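Local coordinates for protein homospermidine synthase (Legionella pneumophila subsp. pneumophila str. Philadelphia 1, PDB 2PH5) that probably makes the polyamine homospermidine and binds the dinucleotide NAD in a Rossmann-type domain, at residues Gln149-Ile154 against Pro411-Val416; Pro270-Met275 against His287-Thr292. One frame throughout, in Å; residues are numbered along the deposited sequence.

Interaction 1 joins 149-154 to 411-416, two segments that pair in parallel at 152-153 and 415-416 and come from different family regions, so it ties the nucleotide-binding part of the chain to the C-terminal part. Interaction 2 joins 270-275 to 287-292, close in sequence, within the C-terminal part and within the chain span that interaction 1 brackets. The two do not touch: their centres are about 33 Å apart, their nearest atoms about 15 Å, and they lie on opposite sides of the chain's centre. Neither contact touches the cofactor through its closest listed side chain, that of Ile154 lying about 10 Å from the bound NAD and that of Ile291 about 11 Å from it.

Interaction 1 (Gln149-Ile154 against Pro411-Val416); sequences QKTALI and PDEGIV
The carboxylate of Asp412 and the side-chain amide of Gln149 lie close together with their planes only 11° apart. Lys150 runs alongside Asp412, pointing the same way, and its bend at chi2 (-65°) carries NZ to a weak salt bridge with OD1 of Asp412 at 3.4 Å. CD of Lys150 passes 3.2 Å from O of Pro411. That carbonyl also takes the backbone N-H of Thr151, N to O 2.7 Å, the donor standing well above the carbonyl plane. The hydroxyl of Thr151, placed anti to its own carbonyl carbon, receives a weak bond from Glu413 N and has a further partner in O of His410, so the hydroxyl links 149-154 to the loop leading into strand 415-416. Regular pairing follows: Ala152 N binds Gly414 O, Val416 N binds Ala152 O at 2.9 Å, and Ile154 N meets Val416 O head-on at 3.0 Å. Above one face CD1 of Leu153 presses on CG2 of Val416 at 3.4 Å; on the other, Ala152 CB nears CG1 of Ile415. This parallel pairing sets 415-416 beside 152-153 as an outermost strand within this chain, extending a Rossmann-type sheet with a strand from the C-terminal part.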
ATOM      1  N   GLN A 149      -2.927  39.748 -25.922  1.00 53.12           N
ATOM      2  CA  GLN A 149      -4.270  39.854 -26.474  1.00 51.37           C
ATOM      3  C   GLN A 149      -4.837  38.470 -26.771  1.00 49.11           C
ATOM      4  O   GLN A 149      -5.960  38.143 -26.373  1.00 49.82           O
ATOM      5  CB  GLN A 149      -4.227  40.692 -27.758  1.00 54.09           C
ATOM      6  CG  GLN A 149      -5.374  41.691 -27.927  1.00 58.04           C
ATOM      7  CD  GLN A 149      -6.506  41.171 -28.804  1.00 59.79           C
ATOM      8  OE1 GLN A 149      -6.300  40.837 -29.976  1.00 59.88           O
ATOM      9  NE2 GLN A 149      -7.709  41.110 -28.242  1.00 60.24           N
ATOM     10  N   LYS A 150      -4.049  37.657 -27.469  1.00 45.49           N
ATOM     11  CA  LYS A 150      -4.452  36.302 -27.839  1.00 40.03           C
ATOM     12  C   LYS A 150      -4.746  35.415 -26.632  1.00 36.86           C
ATOM     13  O   LYS A 150      -4.071  35.499 -25.607  1.00 36.06           O
ATOM     14  CB  LYS A 150      -3.373  35.681 -28.729  1.00 39.84           C
ATOM     15  CG  LYS A 150      -3.480  36.124 -30.175  1.00 37.10           C
ATOM     16  CD  LYS A 150      -4.778  35.607 -30.750  1.00 36.73           C
ATOM     17  CE  LYS A 150      -5.026  36.102 -32.142  1.00 38.54           C
ATOM     18  NZ  LYS A 150      -6.323  35.552 -32.614  1.00 39.56           N
ATOM     19  N   THR A 151      -5.762  34.568 -26.763  1.00 32.52           N
ATOM     20  CA  THR A 151      -6.174  33.685 -25.676  1.00 29.97           C
ATOM     21  C   THR A 151      -5.166  32.585 -25.345  1.00 29.62           C
ATOM     22  O   THR A 151      -4.611  31.934 -26.230  1.00 27.84           O
ATOM     23  CB  THR A 151      -7.540  33.029 -25.984  1.00 28.44           C
ATOM     24  OG1 THR A 151      -8.527  34.051 -26.131  1.00 29.06           O
ATOM     25  CG2 THR A 151      -7.959  32.091 -24.861  1.00 26.06           C
ATOM     26  N   ALA A 152      -4.937  32.398 -24.054  1.00 26.97           N
ATOM     27  CA  ALA A 152      -4.027  31.382 -23.577  1.00 27.13           C
ATOM     28  C   ALA A 152      -4.681  30.728 -22.369  1.00 26.71           C
ATOM     29  O   ALA A 152      -4.626  31.267 -21.256  1.00 27.37           O
ATOM     30  CB  ALA A 152      -2.692  32.017 -23.186  1.00 29.64           C
ATOM     31  N   LEU A 153      -5.328  29.589 -22.602  1.00 24.19           N
ATOM     32  CA  LEU A 153      -6.017  28.840 -21.553  1.00 23.07           C
ATOM     33  C   LEU A 153      -4.997  28.002 -20.797  1.00 23.00           C
ATOM     34  O   LEU A 153      -4.356  27.127 -21.374  1.00 24.10           O
ATOM     35  CB  LEU A 153      -7.076  27.917 -22.177  1.00 23.77           C
ATOM     36  CG  LEU A 153      -8.097  27.269 -21.230  1.00 23.35           C
ATOM     37  CD1 LEU A 153      -8.904  28.358 -20.532  1.00 22.61           C
ATOM     38  CD2 LEU A 153      -9.019  26.345 -22.011  1.00 22.43           C
ATOM     39  N   ILE A 154      -4.847  28.265 -19.505  1.00 23.31           N
ATOM     40  CA  ILE A 154      -3.869  27.536 -18.711  1.00 25.01           C
ATOM     41  C   ILE A 154      -4.455  26.517 -17.740  1.00 24.34           C
ATOM     42  O   ILE A 154      -5.621  26.602 -17.357  1.00 24.85           O
ATOM     43  CB  ILE A 154      -2.969  28.514 -17.927  1.00 25.09           C
ATOM     44  CG1 ILE A 154      -3.832  29.405 -17.025  1.00 26.09           C
ATOM     45  CG2 ILE A 154      -2.165  29.358 -18.902  1.00 24.05           C
ATOM     46  CD1 ILE A 154      -3.038  30.388 -16.170  1.00 23.30           C
ATOM     47  N   PRO A 411     -10.700  33.549 -29.364  1.00 34.87           N
ATOM     48  CA  PRO A 411      -9.262  33.727 -29.575  1.00 34.37           C
ATOM     49  C   PRO A 411      -8.592  34.953 -28.978  1.00 34.45           C
ATOM     50  O   PRO A 411      -7.368  35.021 -28.922  1.00 34.44           O
ATOM     51  CB  PRO A 411      -9.144  33.697 -31.094  1.00 35.51           C
ATOM     52  CG  PRO A 411     -10.389  34.387 -31.523  1.00 34.78           C
ATOM     53  CD  PRO A 411     -11.438  33.762 -30.625  1.00 35.48           C
ATOM     54  N   ASP A 412      -9.378  35.920 -28.526  1.00 35.36           N
ATOM     55  CA  ASP A 412      -8.790  37.133 -27.972  1.00 36.40           C
ATOM     56  C   ASP A 412      -9.292  37.405 -26.566  1.00 37.78           C
ATOM     57  O   ASP A 412     -10.075  38.320 -26.340  1.00 39.11           O
ATOM     58  CB  ASP A 412      -9.097  38.300 -28.907  1.00 34.84           C
ATOM     59  CG  ASP A 412      -8.583  38.047 -30.318  1.00 36.88           C
ATOM     60  OD1 ASP A 412      -7.348  38.062 -30.515  1.00 36.95           O
ATOM     61  OD2 ASP A 412      -9.405  37.818 -31.228  1.00 37.44           O
ATOM     62  N   GLU A 413      -8.821  36.601 -25.617  1.00 37.83           N
ATOM     63  CA  GLU A 413      -9.237  36.737 -24.229  1.00 35.23           C
ATOM     64  C   GLU A 413      -8.047  36.870 -23.292  1.00 33.80           C
ATOM     65  O   GLU A 413      -8.206  37.055 -22.084  1.00 33.18           O
ATOM     66  CB  GLU A 413     -10.083  35.529 -23.834  1.00 35.49           C
ATOM     67  CG  GLU A 413     -11.316  35.323 -24.709  1.00 37.30           C
ATOM     68  CD  GLU A 413     -12.303  36.482 -24.624  1.00 37.44           C
ATOM     69  OE1 GLU A 413     -12.797  36.766 -23.513  1.00 36.88           O
ATOM     70  OE2 GLU A 413     -12.585  37.102 -25.674  1.00 37.61           O
ATOM     71  N   GLY A 414      -6.851  36.787 -23.865  1.00 32.96           N
ATOM     72  CA  GLY A 414      -5.647  36.892 -23.066  1.00 30.84           C
ATOM     73  C   GLY A 414      -5.439  35.646 -22.232  1.00 29.61           C
ATOM     74  O   GLY A 414      -6.023  34.598 -22.501  1.00 29.30           O
ATOM     75  N   ILE A 415      -4.595  35.760 -21.221  1.00 27.85           N
ATOM     76  CA  ILE A 415      -4.329  34.636 -20.359  1.00 29.65           C
ATOM     77  C   ILE A 415      -5.561  34.358 -19.500  1.00 29.97           C
ATOM     78  O   ILE A 415      -6.006  35.223 -18.752  1.00 32.69           O
ATOM     79  CB  ILE A 415      -3.112  34.914 -19.463  1.00 28.31           C
ATOM     80  CG1 ILE A 415      -1.834  34.892 -20.304  1.00 32.18           C
ATOM     81  CG2 ILE A 415      -3.028  33.881 -18.372  1.00 30.83           C
ATOM     82  CD1 ILE A 415      -0.546  34.883 -19.475  1.00 33.65           C
ATOM     83  N   VAL A 416      -6.129  33.162 -19.616  1.00 28.81           N
ATOM     84  CA  VAL A 416      -7.309  32.832 -18.827  1.00 28.04           C
ATOM     85  C   VAL A 416      -7.181  31.506 -18.087  1.00 26.91           C
ATOM     86  O   VAL A 416      -6.499  30.592 -18.544  1.00 25.98           O
ATOM     87  CB  VAL A 416      -8.585  32.801 -19.716  1.00 28.47           C
ATOM     88  CG1 VAL A 416      -8.796  34.160 -20.371  1.00 30.20           C
ATOM     89  CG2 VAL A 416      -8.464  31.732 -20.779  1.00 29.90           C
TER

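Interaction 2 (Pro270-Met275 against His287-Thr292); sequences PSAGVM and HGFLIT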
ATOM      1  N   PRO A 270       5.539  14.893   3.701  1.00 33.97           N
ATOM      2  CA  PRO A 270       5.289  14.915   2.249  1.00 30.77           C
ATOM      3  C   PRO A 270       3.817  14.584   2.014  1.00 27.31           C
ATOM      4  O   PRO A 270       3.224  13.824   2.779  1.00 24.02           O
ATOM      5  CB  PRO A 270       6.198  13.811   1.708  1.00 32.09           C
ATOM      6  CG  PRO A 270       7.283  13.708   2.725  1.00 34.23           C
ATOM      7  CD  PRO A 270       6.556  13.885   4.040  1.00 33.35           C
ATOM      8  N   SER A 271       3.237  15.135   0.951  1.00 26.37           N
ATOM      9  CA  SER A 271       1.823  14.909   0.663  1.00 25.70           C
ATOM     10  C   SER A 271       1.463  13.420   0.589  1.00 24.90           C
ATOM     11  O   SER A 271       0.385  13.001   1.043  1.00 22.97           O
ATOM     12  CB  SER A 271       1.412  15.637  -0.627  1.00 24.77           C
ATOM     13  OG  SER A 271       1.980  15.051  -1.785  1.00 29.27           O
ATOM     14  N   ALA A 272       2.373  12.621   0.037  1.00 21.61           N
ATOM     15  CA  ALA A 272       2.155  11.181  -0.070  1.00 20.53           C
ATOM     16  C   ALA A 272       2.199  10.513   1.314  1.00 19.67           C
ATOM     17  O   ALA A 272       1.927   9.317   1.452  1.00 19.30           O
ATOM     18  CB  ALA A 272       3.212  10.558  -0.984  1.00 21.04           C
ATOM     19  N   GLY A 273       2.549  11.287   2.338  1.00 18.37           N
ATOM     20  CA  GLY A 273       2.617  10.751   3.688  1.00 18.58           C
ATOM     21  C   GLY A 273       1.471  11.230   4.571  1.00 19.27           C
ATOM     22  O   GLY A 273       1.480  11.017   5.783  1.00 21.04           O
ATOM     23  N   VAL A 274       0.492  11.887   3.955  1.00 18.76           N
ATOM     24  CA  VAL A 274      -0.679  12.406   4.649  1.00 20.02           C
ATOM     25  C   VAL A 274      -1.949  11.799   4.042  1.00 21.98           C
ATOM     26  O   VAL A 274      -2.160  11.867   2.830  1.00 22.12           O
ATOM     27  CB  VAL A 274      -0.792  13.948   4.505  1.00 19.81           C
ATOM     28  CG1 VAL A 274      -1.876  14.481   5.427  1.00 17.15           C
ATOM     29  CG2 VAL A 274       0.547  14.613   4.804  1.00 18.74           C
HETATM   30  N   MSE A 275      -2.793  11.204   4.875  1.00 23.67           N
HETATM   31  CA  MSE A 275      -4.036  10.608   4.404  1.00 24.52           C
HETATM   32  C   MSE A 275      -5.220  11.451   4.890  1.00 24.58           C
HETATM   33  O   MSE A 275      -5.192  12.023   5.982  1.00 25.32           O
HETATM   34  CB  MSE A 275      -4.181   9.184   4.951  1.00 31.09           C
HETATM   35  CG  MSE A 275      -3.016   8.253   4.669  1.00 36.93           C
HETATM   36 SE   MSE A 275      -2.665   8.017   2.784  1.00 51.78          SE
HETATM   37  CE  MSE A 275      -4.220   6.955   2.306  1.00 41.93           C
ATOM     38  N   HIS A 287      -9.682   6.349   2.254  1.00 23.95           N
ATOM     39  CA  HIS A 287      -8.584   7.189   2.710  1.00 23.46           C
ATOM     40  C   HIS A 287      -7.698   7.525   1.520  1.00 23.49           C
ATOM     41  O   HIS A 287      -6.970   6.671   1.014  1.00 24.86           O
ATOM     42  CB  HIS A 287      -7.741   6.491   3.779  1.00 22.01           C
ATOM     43  CG  HIS A 287      -8.412   6.394   5.115  1.00 23.55           C
ATOM     44  ND1 HIS A 287      -7.735   6.035   6.262  1.00 17.25           N
ATOM     45  CD2 HIS A 287      -9.702   6.586   5.482  1.00 22.60           C
ATOM     46  CE1 HIS A 287      -8.581   6.011   7.278  1.00 20.77           C
ATOM     47  NE2 HIS A 287      -9.780   6.341   6.831  1.00 23.59           N
ATOM     48  N   GLY A 288      -7.753   8.772   1.074  1.00 21.92           N
ATOM     49  CA  GLY A 288      -6.925   9.165  -0.052  1.00 20.88           C
ATOM     50  C   GLY A 288      -5.661   9.898   0.372  1.00 19.73           C
ATOM     51  O   GLY A 288      -5.565  10.377   1.503  1.00 20.10           O
ATOM     52  N   PHE A 289      -4.683   9.968  -0.525  1.00 17.70           N
ATOM     53  CA  PHE A 289      -3.443  10.681  -0.250  1.00 18.07           C
ATOM     54  C   PHE A 289      -3.737  12.159  -0.466  1.00 17.43           C
ATOM     55  O   PHE A 289      -4.422  12.523  -1.427  1.00 14.47           O
ATOM     56  CB  PHE A 289      -2.319  10.255  -1.213  1.00 17.81           C
ATOM     57  CG  PHE A 289      -1.815   8.864  -0.990  1.00 18.83           C
ATOM     58  CD1 PHE A 289      -2.451   7.778  -1.587  1.00 19.65           C
ATOM     59  CD2 PHE A 289      -0.727   8.632  -0.151  1.00 16.21           C
ATOM     60  CE1 PHE A 289      -2.017   6.475  -1.353  1.00 18.57           C
ATOM     61  CE2 PHE A 289      -0.282   7.337   0.093  1.00 17.86           C
ATOM     62  CZ  PHE A 289      -0.931   6.251  -0.509  1.00 19.83           C
ATOM     63  N   LEU A 290      -3.231  13.006   0.424  1.00 17.82           N
ATOM     64  CA  LEU A 290      -3.441  14.445   0.306  1.00 20.28           C
ATOM     65  C   LEU A 290      -2.383  15.046  -0.627  1.00 22.48           C
ATOM     66  O   LEU A 290      -1.649  15.963  -0.259  1.00 21.82           O
ATOM     67  CB  LEU A 290      -3.393  15.089   1.697  1.00 19.16           C
ATOM     68  CG  LEU A 290      -3.606  16.599   1.936  1.00 20.60           C
ATOM     69  CD1 LEU A 290      -4.520  17.230   0.920  1.00 18.67           C
ATOM     70  CD2 LEU A 290      -4.160  16.770   3.344  1.00 19.97           C
ATOM     71  N   ILE A 291      -2.320  14.488  -1.836  1.00 25.77           N
ATOM     72  CA  ILE A 291      -1.402  14.918  -2.881  1.00 30.24           C
ATOM     73  C   ILE A 291      -1.649  16.378  -3.213  1.00 32.27           C
ATOM     74  O   ILE A 291      -2.781  16.794  -3.414  1.00 33.79           O
ATOM     75  CB  ILE A 291      -1.589  14.078  -4.178  1.00 31.43           C
ATOM     76  CG1 ILE A 291      -0.507  13.005  -4.279  1.00 32.78           C
ATOM     77  CG2 ILE A 291      -1.475  14.957  -5.409  1.00 32.84           C
ATOM     78  CD1 ILE A 291      -0.508  12.035  -3.163  1.00 31.61           C
ATOM     79  N   THR A 292      -0.579  17.150  -3.290  1.00 36.21           N
ATOM     80  CA  THR A 292      -0.675  18.573  -3.584  1.00 41.26           C
ATOM     81  C   THR A 292      -1.058  18.865  -5.043  1.00 43.56           C
ATOM     82  O   THR A 292      -0.938  17.996  -5.910  1.00 43.05           O
ATOM     83  CB  THR A 292       0.677  19.230  -3.306  1.00 42.18           C
ATOM     84  OG1 THR A 292       1.631  18.767  -4.270  1.00 44.40           O
ATOM     85  CG2 THR A 292       1.173  18.852  -1.917  1.00 41.46           C
TER
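A Met-aromatic contact marks the antiparallel pairing of strands 275-278 and 286-289, where selenomethionine Met275 and Phe289 form a non-hydrogen-bonded pair with side chains on the same face. Bends at chi2 and chi3 (-59° and -71°) fold the chain of Met275 back over the ring, putting SE 3.8 Å from the Phe289 ring centroid, with methyl CE almost on the ring normal at 4.2 Å in a CH-pi contact. The same ring meets the carbonyl O of Ala272 at its edge, in plane, 3.2 Å from CD2 of Phe289; that oxygen is also bound by Lys335. One backbone bond spans the segments, Leu290 N to Val274 O at 2.9 Å and nearly straight at 164°. Leu290 itself centres an inverse gamma turn, and its CD2 lies alongside CG1 of Val274 at 3.8 Å. Ser271, on a 3-10 turn, brings CB to 3.5 Å from CG2 of Thr292, while its OG bonds to O of Glu234. His287 NE2 bonds to Glu338 of the second subunit, whose Phe332 packs on Met275. Within the chain, Leu290 packs on Ile241 of strand 238-242 and His318 of strand 311-322, and the Phe289 backbone bonds to Tyr321 of the latter strand.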